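Local coordinates for 5-cytosine DNA methyltransferase (Entamoeba histolytica, PDB 3QV2), which probably transfers a methyl group from S-adenosyl-L-methionine to carbon 5 of cytosine in DNA or tRNA, at residues D99-L109 against E136-Y144; P123-V131 against I314-L325. All blocks are in the same frame, centred on the assembly; numbering follows the deposited sequence.

From the N terminus, the chain enters contact 1 at 99-109, the loop leading into helix 106-115 and its first turn, then reaches strand 125-130 in contact 2, and returns to contact 1 at 136-144, the cap and first turns of helix 138-149. Contact 1 therefore closes a short loop of 26 residues around that strand. Contact 2 closes a far longer one, bringing 314-325 back to 123-131 after 182 intervening residues. Their segments alternate, so the two loops cross. Together they build layers of the Rossmann-like methyltransferase fold: contact 1 joins the helices that precede and follow strand 125-130, and contact 2 packs the C-terminal helix 311-321 against the strand. Their centres lie about 20 Å apart.

Contact 1: D99-L109 against E136-Y144; sequences DINDPRAKSVL and ESLVFKEIY
Val139 lays both of its methyl groups against 99-109, where Asp99, Ala105, Val108 and Leu109 receive them. The contact joins two helix starts of the Rossmann-like fold: helix 106-115, which lies in the crossover between parallel strands 79-82 and 125-130, and helix 138-149, which follows the second strand. CG1 of Val139, anti to the backbone N (chi1 170°), reaches Leu109 CD2 at 3.8 Å and also meets Val108 CG1. The other branch, Val139 CG2, sits 3.5 Å from the carbonyl O of Asp99 and touches Ala105 CB; a short, beta-branched side chain suits a place where it must meet a loop and a helix at once.

At the N terminus of helix 138-149, buried Asp99 supplies the polar link. Asp99 OD2 accepts from Leu138 N at 2.9 Å through the syn lone pair, in a bent bond (136° at the hydrogen). Leu138 opens the first turn of its helix, whose positive end would probably favour a carboxylate here. Ser137 takes the N-cap: its OG accepts from Phe140 N at 3.0 Å and is also hydrogen-bonded to Phe134 O.

Beside Val139, Ile100 crosses Glu142 at about a right angle, Ile100 CD1 lying 3.5 Å from Glu142 OE1 and 3.8 Å from Val139 CA. The glutamate, extended from its helix, sends OE2 to a salt bridge with Arg113, a residue that Ile100 also touches; a long acid can thus reach across to helix 106-115. Ser107, in the same helix as Val108, touches the bound S-adenosylhomocysteine, placing this packing behind the cofactor pocket. One turn beyond Val139, Ile143 ends the patch with its CD1 3.8 Å from Val108 CG2.

Contact 2: P123-V131 against I314-L325; sequences PKHIFIENV and IAQLMEYLFDDL. With SO4 (sulfate ion), chain D.
Strand 125-130 and helix 314-321 run nearly antiparallel, at 154° with axes 9.7 Å apart, a spacing that lets alternate strand residues His125, Phe127 and Glu129 face the helix in alpha/beta packing. Phe127, with CG anti to the backbone N (chi1 -171°), lays its ring against the helix. Met318 CG lies over one face, and its SD stands farther above that face, 5.3 Å from the centroid, a Met-aromatic contact. Leu317 CB and Leu321 CD2 come in at the ring edge, while Ile314 CG2 reaches Phe127 CZ at 3.6 Å. A broad, flat ring suits a place where four helix residues meet it.

Just past the helix, in the turn from Phe322 to Leu325, stacking and a polar bond combine. The His125 ring forms an offset stack with Phe322, centroids 4.4 Å apart, and His125 CD2 lies 3.2 Å from Leu321 O. Within the ring plane, His125 NE2 donates a nearly straight bond to the syn lone pair of Asp324 OD1, at 2.7 Å. A water bridges Asp324 OD2 to Lys124 O, and Thr180 OG1 also bonds that oxygen. Lys124 NZ holds sulfate O2 at 3.0 Å, and O3 weakly; Lys9 and Asn78 share this ion, probably from the crystallisation liquor. At the opposite end, Glu129 opens the family's Glu-Asn-Val motif, near the bound cofactor product. The histidine bond places a proton on NE2 and fixes the ring's rotation; the carboxylate could favour protonated imidazole, an effect Arg178 may temper.

Contact 1: D99-L109 against E136-Y144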
loop_
_atom_site.group_PDB
_atom_site.type_symbol
_atom_site.label_atom_id
_atom_site.label_comp_id
_atom_site.label_asym_id
_atom_site.label_seq_id
_atom_site.Cartn_x
_atom_site.Cartn_y
_atom_site.Cartn_z
ATOM N N ASP A 99 -3.350 15.233 -15.222
ATOM C CA ASP A 99 -3.395 14.722 -13.854
ATOM C C ASP A 99 -3.968 15.747 -12.876
ATOM O O ASP A 99 -4.700 15.392 -11.951
ATOM C CB ASP A 99 -2.004 14.273 -13.397
ATOM C CG ASP A 99 -0.971 15.380 -13.490
ATOM O OD1 ASP A 99 -1.001 16.142 -14.477
ATOM O OD2 ASP A 99 -0.128 15.488 -12.575
ATOM N N ILE A 100 -3.635 17.017 -13.085
ATOM C CA ILE A 100 -4.084 18.081 -12.193
ATOM C C ILE A 100 -5.586 18.315 -12.315
ATOM O O ILE A 100 -6.217 18.848 -11.404
ATOM C CB ILE A 100 -3.341 19.403 -12.474
ATOM C CG1 ILE A 100 -3.503 20.369 -11.299
ATOM C CG2 ILE A 100 -3.829 20.030 -13.773
ATOM C CD1 ILE A 100 -2.887 19.869 -10.011
ATOM N N ASN A 101 -6.156 17.912 -13.445
ATOM C CA ASN A 101 -7.582 18.096 -13.680
ATOM C C ASN A 101 -8.349 16.782 -13.575
ATOM O O ASN A 101 -9.569 16.750 -13.731
ATOM C CB ASN A 101 -7.824 18.751 -15.041
ATOM C CG ASN A 101 -7.199 20.129 -15.142
ATOM O OD1 ASN A 101 -6.292 20.355 -15.944
ATOM N ND2 ASN A 101 -7.683 21.061 -14.328
ATOM N N ASP A 102 -7.624 15.702 -13.305
ATOM C CA ASP A 102 -8.231 14.383 -13.162
ATOM C C ASP A 102 -9.120 14.331 -11.921
ATOM O O ASP A 102 -8.675 14.648 -10.820
ATOM C CB ASP A 102 -7.147 13.306 -13.090
ATOM C CG ASP A 102 -7.707 11.903 -13.209
ATOM O OD1 ASP A 102 -7.106 11.082 -13.934
ATOM O OD2 ASP A 102 -8.744 11.618 -12.577
ATOM N N PRO A 103 -10.386 13.928 -12.101
ATOM C CA PRO A 103 -11.373 13.888 -11.014
ATOM C C PRO A 103 -10.948 13.012 -9.834
ATOM O O PRO A 103 -11.384 13.261 -8.711
ATOM C CB PRO A 103 -12.627 13.316 -11.691
ATOM C CG PRO A 103 -12.144 12.688 -12.961
ATOM C CD PRO A 103 -10.963 13.497 -13.385
ATOM N N ARG A 104 -10.109 12.010 -10.082
ATOM C CA ARG A 104 -9.662 11.114 -9.017
ATOM C C ARG A 104 -8.598 11.762 -8.135
ATOM O O ARG A 104 -8.230 11.219 -7.094
ATOM C CB ARG A 104 -9.136 9.799 -9.591
ATOM C CG ARG A 104 -10.130 9.060 -10.470
ATOM C CD ARG A 104 -9.641 9.004 -11.905
ATOM N NE ARG A 104 -9.386 7.638 -12.344
ATOM C CZ ARG A 104 -8.643 7.316 -13.398
ATOM N NH1 ARG A 104 -8.064 8.262 -14.125
ATOM N NH2 ARG A 104 -8.472 6.041 -13.721
ATOM N N ALA A 105 -8.102 12.919 -8.560
ATOM C CA ALA A 105 -7.115 13.658 -7.784
ATOM C C ALA A 105 -7.784 14.784 -7.004
ATOM O O ALA A 105 -7.153 15.446 -6.182
ATOM C CB ALA A 105 -6.034 14.213 -8.695
ATOM N N LYS A 106 -9.071 14.987 -7.272
ATOM C CA LYS A 106 -9.830 16.078 -6.669
ATOM C C LYS A 106 -9.817 16.028 -5.143
ATOM O O LYS A 106 -9.755 17.065 -4.480
ATOM C CB LYS A 106 -11.270 16.066 -7.187
ATOM C CG LYS A 106 -12.084 17.293 -6.813
ATOM C CD LYS A 106 -13.419 17.311 -7.540
ATOM C CE LYS A 106 -14.201 18.579 -7.238
ATOM N NZ LYS A 106 -14.549 18.689 -5.795
ATOM N N SER A 107 -9.869 14.822 -4.587
ATOM C CA SER A 107 -9.910 14.654 -3.138
ATOM C C SER A 107 -8.608 15.072 -2.452
ATOM O O SER A 107 -8.633 15.749 -1.425
ATOM C CB SER A 107 -10.271 13.211 -2.772
ATOM O OG SER A 107 -9.455 12.287 -3.471
ATOM N N VAL A 108 -7.475 14.673 -3.021
ATOM C CA VAL A 108 -6.180 14.967 -2.413
ATOM C C VAL A 108 -5.799 16.437 -2.579
ATOM O O VAL A 108 -5.135 17.016 -1.719
ATOM C CB VAL A 108 -5.059 14.064 -2.970
ATOM C CG1 VAL A 108 -4.739 14.435 -4.409
ATOM C CG2 VAL A 108 -3.816 14.163 -2.098
ATOM N N LEU A 109 -6.223 17.040 -3.684
ATOM C CA LEU A 109 -6.006 18.466 -3.896
ATOM C C LEU A 109 -6.858 19.270 -2.919
ATOM O O LEU A 109 -6.420 20.291 -2.392
ATOM C CB LEU A 109 -6.344 18.862 -5.335
ATOM C CG LEU A 109 -5.366 18.407 -6.419
ATOM C CD1 LEU A 109 -5.926 18.692 -7.808
ATOM C CD2 LEU A 109 -4.013 19.076 -6.231
ATOM N N GLU A 136 6.568 13.177 -9.753
ATOM C CA GLU A 136 6.743 14.111 -10.863
ATOM C C GLU A 136 5.437 14.765 -11.310
ATOM O O GLU A 136 5.427 15.553 -12.256
ATOM C CB GLU A 136 7.399 13.408 -12.056
ATOM C CG GLU A 136 8.812 13.880 -12.360
ATOM C CD GLU A 136 9.819 13.409 -11.331
ATOM O OE1 GLU A 136 9.832 12.199 -11.018
ATOM O OE2 GLU A 136 10.597 14.248 -10.832
ATOM N N SER A 137 4.340 14.438 -10.633
ATOM C CA SER A 137 3.028 14.950 -11.020
ATOM C C SER A 137 2.867 16.430 -10.699
ATOM O O SER A 137 3.506 16.952 -9.786
ATOM C CB SER A 137 1.913 14.151 -10.339
ATOM O OG SER A 137 1.924 14.349 -8.936
ATOM N N LEU A 138 2.008 17.102 -11.459
ATOM C CA LEU A 138 1.665 18.488 -11.177
ATOM C C LEU A 138 0.886 18.556 -9.871
ATOM O O LEU A 138 0.916 19.566 -9.169
ATOM C CB LEU A 138 0.836 19.083 -12.315
ATOM C CG LEU A 138 1.564 19.304 -13.642
ATOM C CD1 LEU A 138 0.585 19.713 -14.737
ATOM C CD2 LEU A 138 2.668 20.340 -13.478
ATOM N N VAL A 139 0.189 17.472 -9.553
ATOM C CA VAL A 139 -0.573 17.388 -8.314
ATOM C C VAL A 139 0.336 17.503 -7.098
ATOM O O VAL A 139 0.100 18.322 -6.212
ATOM C CB VAL A 139 -1.370 16.074 -8.223
ATOM C CG1 VAL A 139 -1.946 15.897 -6.821
ATOM C CG2 VAL A 139 -2.468 16.043 -9.277
ATOM N N PHE A 140 1.378 16.680 -7.054
ATOM C CA PHE A 140 2.301 16.710 -5.924
ATOM C C PHE A 140 3.163 17.966 -5.920
ATOM O O PHE A 140 3.514 18.477 -4.857
ATOM C CB PHE A 140 3.191 15.467 -5.889
ATOM C CG PHE A 140 4.184 15.477 -4.764
ATOM C CD1 PHE A 140 5.540 15.609 -5.014
ATOM C CD2 PHE A 140 3.755 15.377 -3.451
ATOM C CE1 PHE A 140 6.450 15.624 -3.977
ATOM C CE2 PHE A 140 4.660 15.394 -2.409
ATOM C CZ PHE A 140 6.009 15.516 -2.672
ATOM N N LYS A 141 3.510 18.458 -7.105
ATOM C CA LYS A 141 4.272 19.696 -7.211
ATOM C C LYS A 141 3.567 20.797 -6.429
ATOM O O LYS A 141 4.199 21.575 -5.716
ATOM C CB LYS A 141 4.433 20.115 -8.673
ATOM C CG LYS A 141 5.107 21.467 -8.846
ATOM C CD LYS A 141 5.121 21.903 -10.300
ATOM C CE LYS A 141 5.654 23.320 -10.452
ATOM N NZ LYS A 141 7.071 23.441 -10.005
ATOM N N GLU A 142 2.245 20.844 -6.564
ATOM C CA GLU A 142 1.434 21.834 -5.867
ATOM C C GLU A 142 1.335 21.511 -4.379
ATOM O O GLU A 142 1.450 22.401 -3.535
ATOM C CB GLU A 142 0.040 21.910 -6.492
ATOM C CG GLU A 142 -0.845 23.008 -5.926
ATOM C CD GLU A 142 -2.169 23.115 -6.658
ATOM O OE1 GLU A 142 -2.327 22.452 -7.705
ATOM O OE2 GLU A 142 -3.052 23.862 -6.187
ATOM N N ILE A 143 1.122 20.238 -4.061
ATOM C CA ILE A 143 1.065 19.799 -2.671
ATOM C C ILE A 143 2.369 20.124 -1.947
ATOM O O ILE A 143 2.360 20.557 -0.794
ATOM C CB ILE A 143 0.769 18.288 -2.564
ATOM C CG1 ILE A 143 -0.673 17.995 -2.985
ATOM C CG2 ILE A 143 1.019 17.795 -1.148
ATOM C CD1 ILE A 143 -1.025 16.522 -2.979
ATOM N N TYR A 144 3.489 19.921 -2.636
ATOM C CA TYR A 144 4.802 20.226 -2.080
ATOM C C TYR A 144 4.909 21.708 -1.743
ATOM O O TYR A 144 5.321 22.074 -0.642
ATOM C CB TYR A 144 5.908 19.823 -3.058
ATOM C CG TYR A 144 7.309 20.046 -2.533
ATOM C CD1 TYR A 144 7.974 19.051 -1.826
ATOM C CD2 TYR A 144 7.970 21.248 -2.747
ATOM C CE1 TYR A 144 9.254 19.249 -1.344
ATOM C CE2 TYR A 144 9.249 21.456 -2.270
ATOM C CZ TYR A 144 9.888 20.453 -1.569
ATOM O OH TYR A 144 11.162 20.651 -1.088
#

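Contact 2: P123-V131 against I314-L325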
loop_
_atom_site.group_PDB
_atom_site.type_symbol
_atom_site.label_atom_id
_atom_site.label_comp_id
_atom_site.label_asym_id
_atom_site.label_seq_id
_atom_site.Cartn_x
_atom_site.Cartn_y
_atom_site.Cartn_z
ATOM N N PRO A 123 -1.686 19.299 11.203
ATOM C CA PRO A 123 -1.147 18.011 11.651
ATOM C C PRO A 123 0.368 18.086 11.786
ATOM O O PRO A 123 1.043 18.551 10.868
ATOM C CB PRO A 123 -1.540 17.049 10.522
ATOM C CG PRO A 123 -1.859 17.925 9.349
ATOM C CD PRO A 123 -2.419 19.180 9.934
ATOM N N LYS A 124 0.893 17.646 12.924
ATOM C CA LYS A 124 2.328 17.719 13.177
ATOM C C LYS A 124 3.113 16.686 12.370
ATOM O O LYS A 124 4.329 16.801 12.222
ATOM C CB LYS A 124 2.618 17.566 14.672
ATOM C CG LYS A 124 1.986 18.652 15.531
ATOM C CD LYS A 124 2.258 18.424 17.009
ATOM C CE LYS A 124 1.605 19.502 17.859
ATOM N NZ LYS A 124 0.135 19.570 17.626
ATOM N N HIS A 125 2.414 15.680 11.855
ATOM C CA HIS A 125 3.037 14.660 11.019
ATOM C C HIS A 125 2.123 14.271 9.865
ATOM O O HIS A 125 0.924 14.066 10.052
ATOM C CB HIS A 125 3.396 13.419 11.841
ATOM C CG HIS A 125 4.413 13.675 12.911
ATOM N ND1 HIS A 125 4.073 14.144 14.162
ATOM C CD2 HIS A 125 5.758 13.531 12.915
ATOM C CE1 HIS A 125 5.166 14.276 14.891
ATOM N NE2 HIS A 125 6.203 13.912 14.159
ATOM N N ILE A 126 2.698 14.177 8.669
ATOM C CA ILE A 126 1.965 13.740 7.487
ATOM C C ILE A 126 2.745 12.658 6.753
ATOM O O ILE A 126 3.953 12.782 6.544
ATOM C CB ILE A 126 1.708 14.897 6.510
ATOM C CG1 ILE A 126 0.983 16.047 7.209
ATOM C CG2 ILE A 126 0.910 14.411 5.307
ATOM C CD1 ILE A 126 0.665 17.202 6.288
ATOM N N PHE A 127 2.050 11.598 6.359
ATOM C CA PHE A 127 2.669 10.525 5.595
ATOM C C PHE A 127 1.856 10.229 4.341
ATOM O O PHE A 127 0.664 9.932 4.417
ATOM C CB PHE A 127 2.806 9.262 6.449
ATOM C CG PHE A 127 3.617 8.178 5.800
ATOM C CD1 PHE A 127 4.960 8.027 6.099
ATOM C CD2 PHE A 127 3.038 7.313 4.888
ATOM C CE1 PHE A 127 5.711 7.031 5.504
ATOM C CE2 PHE A 127 3.782 6.316 4.288
ATOM C CZ PHE A 127 5.121 6.175 4.596
ATOM N N ILE A 128 2.506 10.320 3.186
ATOM C CA ILE A 128 1.842 10.053 1.918
ATOM C C ILE A 128 2.485 8.870 1.208
ATOM O O ILE A 128 3.706 8.732 1.193
ATOM C CB ILE A 128 1.890 11.277 0.986
ATOM C CG1 ILE A 128 1.511 12.545 1.751
ATOM C CG2 ILE A 128 0.972 11.071 -0.210
ATOM C CD1 ILE A 128 1.584 13.807 0.917
ATOM N N GLU A 129 1.654 8.016 0.623
ATOM C CA GLU A 129 2.146 6.873 -0.134
ATOM C C GLU A 129 1.488 6.846 -1.508
ATOM O O GLU A 129 0.284 7.066 -1.633
ATOM C CB GLU A 129 1.879 5.569 0.624
ATOM C CG GLU A 129 2.512 4.330 0.002
ATOM C CD GLU A 129 1.697 3.757 -1.142
ATOM O OE1 GLU A 129 0.520 4.148 -1.291
ATOM O OE2 GLU A 129 2.232 2.913 -1.890
ATOM N N ASN A 130 2.285 6.580 -2.538
ATOM C CA ASN A 130 1.774 6.540 -3.903
ATOM C C ASN A 130 2.752 5.849 -4.846
ATOM O O ASN A 130 3.743 5.266 -4.406
ATOM C CB ASN A 130 1.473 7.956 -4.403
ATOM C CG ASN A 130 0.233 8.016 -5.275
ATOM O OD1 ASN A 130 0.299 7.811 -6.487
ATOM N ND2 ASN A 130 -0.907 8.301 -4.659
ATOM N N VAL A 131 2.466 5.915 -6.143
ATOM C CA VAL A 131 3.354 5.350 -7.152
ATOM C C VAL A 131 4.467 6.337 -7.495
ATOM O O VAL A 131 4.300 7.545 -7.326
ATOM C CB VAL A 131 2.581 4.965 -8.431
ATOM C CG1 VAL A 131 1.629 3.816 -8.145
ATOM C CG2 VAL A 131 1.824 6.164 -8.975
ATOM N N ILE A 314 6.645 0.788 5.034
ATOM C CA ILE A 314 6.040 1.958 5.657
ATOM C C ILE A 314 6.334 2.023 7.153
ATOM O O ILE A 314 6.483 3.107 7.717
ATOM C CB ILE A 314 4.518 1.998 5.424
ATOM C CG1 ILE A 314 4.212 2.063 3.927
ATOM C CG2 ILE A 314 3.902 3.186 6.142
ATOM C CD1 ILE A 314 2.737 2.160 3.610
ATOM N N ALA A 315 6.421 0.861 7.792
ATOM C CA ALA A 315 6.726 0.800 9.217
ATOM C C ALA A 315 8.055 1.484 9.512
ATOM O O ALA A 315 8.166 2.267 10.453
ATOM C CB ALA A 315 6.750 -0.640 9.700
ATOM N N GLN A 316 9.062 1.186 8.697
ATOM C CA GLN A 316 10.384 1.771 8.885
ATOM C C GLN A 316 10.393 3.269 8.596
ATOM O O GLN A 316 11.052 4.039 9.294
ATOM C CB GLN A 316 11.424 1.061 8.014
ATOM C CG GLN A 316 11.682 -0.381 8.410
ATOM C CD GLN A 316 12.975 -0.919 7.832
ATOM O OE1 GLN A 316 13.859 -0.156 7.446
ATOM N NE2 GLN A 316 13.092 -2.241 7.771
ATOM N N LEU A 317 9.658 3.679 7.567
ATOM C CA LEU A 317 9.616 5.084 7.176
ATOM C C LEU A 317 8.849 5.932 8.187
ATOM O O LEU A 317 9.185 7.094 8.414
ATOM C CB LEU A 317 9.011 5.233 5.778
ATOM C CG LEU A 317 9.766 4.489 4.675
ATOM C CD1 LEU A 317 9.109 4.717 3.328
ATOM C CD2 LEU A 317 11.225 4.923 4.643
ATOM N N MET A 318 7.819 5.349 8.789
ATOM C CA MET A 318 7.051 6.044 9.815
ATOM C C MET A 318 7.894 6.258 11.066
ATOM O O MET A 318 7.832 7.316 11.691
ATOM C CB MET A 318 5.778 5.272 10.159
ATOM C CG MET A 318 4.689 5.357 9.101
ATOM S SD MET A 318 3.167 4.549 9.630
ATOM C CE MET A 318 2.043 5.040 8.323
ATOM N N GLU A 319 8.681 5.249 11.424
ATOM C CA GLU A 319 9.582 5.351 12.564
ATOM C C GLU A 319 10.525 6.535 12.379
ATOM O O GLU A 319 10.911 7.195 13.346
ATOM C CB GLU A 319 10.374 4.054 12.740
ATOM C CG GLU A 319 9.516 2.861 13.136
ATOM C CD GLU A 319 10.238 1.538 12.970
ATOM O OE1 GLU A 319 11.403 1.544 12.520
ATOM O OE2 GLU A 319 9.636 0.491 13.287
ATOM N N TYR A 320 10.884 6.805 11.129
ATOM C CA TYR A 320 11.709 7.960 10.802
ATOM C C TYR A 320 10.902 9.246 10.936
ATOM O O TYR A 320 11.326 10.190 11.603
ATOM C CB TYR A 320 12.267 7.828 9.385
ATOM C CG TYR A 320 13.086 9.014 8.928
ATOM C CD1 TYR A 320 14.326 9.284 9.491
ATOM C CD2 TYR A 320 12.624 9.855 7.925
ATOM C CE1 TYR A 320 15.079 10.365 9.074
ATOM C CE2 TYR A 320 13.371 10.937 7.500
ATOM C CZ TYR A 320 14.598 11.186 8.078
ATOM O OH TYR A 320 15.345 12.263 7.657
ATOM N N LEU A 321 9.735 9.269 10.298
ATOM C CA LEU A 321 8.838 10.420 10.345
ATOM C C LEU A 321 8.554 10.887 11.771
ATOM O O LEU A 321 8.436 12.085 12.026
ATOM C CB LEU A 321 7.518 10.085 9.644
ATOM C CG LEU A 321 6.385 11.108 9.773
ATOM C CD1 LEU A 321 6.764 12.425 9.114
ATOM C CD2 LEU A 321 5.100 10.559 9.174
ATOM N N PHE A 322 8.444 9.937 12.694
ATOM C CA PHE A 322 8.087 10.248 14.076
ATOM C C PHE A 322 9.286 10.269 15.025
ATOM O O PHE A 322 9.113 10.260 16.243
ATOM C CB PHE A 322 7.051 9.248 14.597
ATOM C CG PHE A 322 5.680 9.428 14.011
ATOM C CD1 PHE A 322 4.777 10.303 14.591
ATOM C CD2 PHE A 322 5.288 8.714 12.890
ATOM C CE1 PHE A 322 3.513 10.469 14.061
ATOM C CE2 PHE A 322 4.024 8.876 12.356
ATOM C CZ PHE A 322 3.135 9.755 12.942
ATOM N N ASP A 323 10.496 10.305 14.476
ATOM C CA ASP A 323 11.696 10.241 15.306
ATOM C C ASP A 323 11.925 11.525 16.105
ATOM O O ASP A 323 12.902 11.641 16.845
ATOM C CB ASP A 323 12.929 9.890 14.467
ATOM C CG ASP A 323 13.505 11.085 13.734
ATOM O OD1 ASP A 323 12.808 12.111 13.604
ATOM O OD2 ASP A 323 14.664 10.991 13.280
ATOM N N ASP A 324 11.020 12.485 15.951
ATOM C CA ASP A 324 11.091 13.726 16.713
ATOM C C ASP A 324 10.283 13.612 18.004
ATOM O O ASP A 324 10.241 14.547 18.803
ATOM C CB ASP A 324 10.590 14.908 15.876
ATOM C CG ASP A 324 9.131 14.771 15.482
ATOM O OD1 ASP A 324 8.655 13.626 15.347
ATOM O OD2 ASP A 324 8.457 15.808 15.307
ATOM N N LEU A 325 9.652 12.458 18.203
ATOM C CA LEU A 325 8.802 12.235 19.371
ATOM C C LEU A 325 9.511 11.461 20.482
ATOM O O LEU A 325 8.921 11.194 21.531
ATOM C CB LEU A 325 7.512 11.509 18.970
ATOM C CG LEU A 325 6.513 12.255 18.082
ATOM C CD1 LEU A 325 5.201 11.489 18.006
ATOM C CD2 LEU A 325 6.280 13.672 18.585
HETATM S S SO4 D . -1.857 17.679 19.949
HETATM O O1 SO4 D . -3.032 17.416 19.124
HETATM O O2 SO4 D . -0.656 17.178 19.288
HETATM O O3 SO4 D . -1.733 19.120 20.153
HETATM O O4 SO4 D . -2.013 17.007 21.237
HETATM O O HOH W 1 6.429 17.445 13.999
#